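Local structure of cellulase (Clostridium cellulovorans, 6UI3) at residues E10-S15 and S142-F147. The protein is a broad-specificity GH5_4 endoglucanase, whose catalytic domain, taken from a longer protein, probably hydrolyses beta-1,4-glycosidic bonds in cellulose and related polysaccharides. Sequence-based numbering, arbitrary orientation.
Sequences EMRGLS and SDKLIF
Asp-143 and Arg-12 illustrate how a buried carboxylate can tie a loop to a barrel. The Asp-143 backbone N binds Glu-10 O (2.9 Å), bringing the two segments side by side. From there the Asp-143 side chain heads for the loop: its CB packs against Met-11 CE at 3.7 Å and SD at 3.8 Å. With CG set between the backbone N and carbonyl carbon (chi1 61°), the carboxylate turns toward Arg-12, which grips it side-on in a salt bridge. Asp-143 OD2 takes Arg-12 NE on its syn side at 2.8 Å and, from the opposite face of the carboxylate plane, Arg-12 N at 2.9 Å; a water bound to Leu-14 N donates to it as well. Asp-143 OD1 receives Arg-12 NH2 (2.9 Å) from above the plane, the two flat groups being 54° apart, and a second water links it to Glu-10 OE1 and Lys-144 NZ. These donors probably favour an ionised carboxylate. Leu-14 CD1 lies over one guanidinium face. Lys-144 NZ forms a salt bridge with Asp-99, and Arg-12 NH2 is hydrogen-bonded to Tyr-101 OH. Thus, in this TIM barrel, the loop preceding helix 16-21 is fastened to the type I turn that leads into strand 145-148, beside strand 101-105.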
loop_
_atom_site.group_PDB
_atom_site.type_symbol
_atom_site.label_atom_id
_atom_site.label_comp_id
_atom_site.label_asym_id
_atom_site.label_seq_id
_atom_site.Cartn_x
_atom_site.Cartn_y
_atom_site.Cartn_z
ATOM N N GLU A 10 -19.775 -5.092 -8.968
ATOM C CA GLU A 10 -20.631 -4.115 -8.305
ATOM C C GLU A 10 -19.932 -2.773 -8.139
ATOM O O GLU A 10 -18.830 -2.690 -7.593
ATOM C CB GLU A 10 -21.021 -4.626 -6.912
ATOM C CG GLU A 10 -21.868 -3.635 -6.102
ATOM C CD GLU A 10 -22.157 -4.098 -4.679
ATOM O OE1 GLU A 10 -21.212 -4.472 -3.946
ATOM O OE2 GLU A 10 -23.344 -4.081 -4.294
ATOM N N MET A 11 -20.617 -1.713 -8.534
ATOM C CA MET A 11 -20.143 -0.349 -8.327
ATOM C C MET A 11 -21.207 0.372 -7.509
ATOM O O MET A 11 -22.269 0.732 -8.026
ATOM C CB MET A 11 -19.881 0.340 -9.661
ATOM C CG MET A 11 -19.531 1.824 -9.558
ATOM S SD MET A 11 -18.226 2.213 -8.380
ATOM C CE MET A 11 -16.801 1.497 -9.153
ATOM N N ARG A 12 -20.934 0.562 -6.222
ATOM C CA ARG A 12 -21.878 1.266 -5.362
ATOM C C ARG A 12 -21.873 2.769 -5.605
ATOM O O ARG A 12 -22.837 3.441 -5.227
ATOM C CB ARG A 12 -21.568 0.987 -3.888
ATOM C CG ARG A 12 -21.805 -0.458 -3.436
ATOM C CD ARG A 12 -21.152 -0.734 -2.085
ATOM N NE ARG A 12 -19.716 -0.949 -2.252
ATOM C CZ ARG A 12 -18.843 -1.195 -1.279
ATOM N NH1 ARG A 12 -19.214 -1.245 -0.006
ATOM N NH2 ARG A 12 -17.584 -1.414 -1.574
ATOM N N GLY A 13 -20.815 3.309 -6.202
ATOM C CA GLY A 13 -20.693 4.746 -6.367
ATOM C C GLY A 13 -20.451 5.490 -5.071
ATOM O O GLY A 13 -20.889 6.635 -4.923
ATOM N N LEU A 14 -19.769 4.862 -4.123
ATOM C CA LEU A 14 -19.457 5.510 -2.854
ATOM C C LEU A 14 -18.501 6.681 -3.044
ATOM O O LEU A 14 -17.608 6.650 -3.888
ATOM C CB LEU A 14 -18.788 4.507 -1.915
ATOM C CG LEU A 14 -19.560 3.247 -1.515
ATOM C CD1 LEU A 14 -18.764 2.430 -0.506
ATOM C CD2 LEU A 14 -20.938 3.571 -0.948
ATOM N N SER A 15 -18.685 7.718 -2.243
ATOM C CA SER A 15 -17.670 8.747 -2.125
ATOM C C SER A 15 -16.374 8.117 -1.616
ATOM O O SER A 15 -16.369 7.058 -0.978
ATOM C CB SER A 15 -18.139 9.801 -1.132
ATOM O OG SER A 15 -18.211 9.228 0.155
ATOM N N SER A 142 -15.406 -4.627 -9.715
ATOM C CA SER A 142 -16.142 -3.956 -8.657
ATOM C C SER A 142 -15.291 -2.902 -7.947
ATOM O O SER A 142 -14.063 -2.838 -8.069
ATOM C CB SER A 142 -16.586 -4.971 -7.611
ATOM O OG SER A 142 -15.493 -5.320 -6.767
ATOM N N ASP A 143 -15.988 -2.088 -7.149
ATOM C CA ASP A 143 -15.394 -1.025 -6.354
ATOM C C ASP A 143 -14.522 -1.528 -5.218
ATOM O O ASP A 143 -13.900 -0.706 -4.539
ATOM C CB ASP A 143 -16.473 -0.061 -5.829
ATOM C CG ASP A 143 -17.495 -0.716 -4.919
ATOM O OD1 ASP A 143 -17.267 -1.830 -4.405
ATOM O OD2 ASP A 143 -18.561 -0.095 -4.699
ATOM N N LYS A 144 -14.423 -2.834 -5.006
ATOM C CA LYS A 144 -13.469 -3.338 -4.025
ATOM C C LYS A 144 -12.054 -3.437 -4.578
ATOM O O LYS A 144 -11.120 -3.634 -3.798
ATOM C CB LYS A 144 -13.956 -4.647 -3.422
ATOM C CG LYS A 144 -15.140 -4.404 -2.477
ATOM C CD LYS A 144 -15.236 -5.439 -1.388
ATOM C CE LYS A 144 -16.344 -5.102 -0.409
ATOM N NZ LYS A 144 -17.676 -5.263 -1.032
ATOM N N LEU A 145 -11.862 -3.244 -5.878
ATOM C CA LEU A 145 -10.538 -3.094 -6.467
ATOM C C LEU A 145 -10.161 -1.616 -6.487
ATOM O O LEU A 145 -10.885 -0.787 -7.047
ATOM C CB LEU A 145 -10.521 -3.665 -7.881
ATOM C CG LEU A 145 -9.208 -3.480 -8.660
ATOM C CD1 LEU A 145 -8.057 -4.191 -7.986
ATOM C CD2 LEU A 145 -9.387 -3.994 -10.079
ATOM N N ILE A 146 -9.012 -1.300 -5.902
ATOM C CA ILE A 146 -8.485 0.051 -5.755
ATOM C C ILE A 146 -7.130 0.101 -6.459
ATOM O O ILE A 146 -6.388 -0.886 -6.426
ATOM C CB ILE A 146 -8.305 0.348 -4.250
ATOM C CG1 ILE A 146 -9.640 0.278 -3.501
ATOM C CG2 ILE A 146 -7.581 1.694 -4.039
ATOM C CD1 ILE A 146 -9.481 0.210 -1.986
ATOM N N PHE A 147 -6.798 1.229 -7.086
ATOM C CA PHE A 147 -5.495 1.423 -7.722
ATOM C C PHE A 147 -4.644 2.388 -6.897
ATOM O O PHE A 147 -5.167 3.354 -6.334
ATOM C CB PHE A 147 -5.676 2.013 -9.124
ATOM C CG PHE A 147 -6.399 1.119 -10.114
ATOM C CD1 PHE A 147 -6.435 -0.263 -9.971
ATOM C CD2 PHE A 147 -7.029 1.684 -11.218
ATOM C CE1 PHE A 147 -7.081 -1.062 -10.930
ATOM C CE2 PHE A 147 -7.669 0.892 -12.161
ATOM C CZ PHE A 147 -7.699 -0.471 -12.013
HETATM O O HOH W 1 -18.476 -4.196 -3.665
HETATM O O HOH W 2 -18.204 2.657 -4.864
#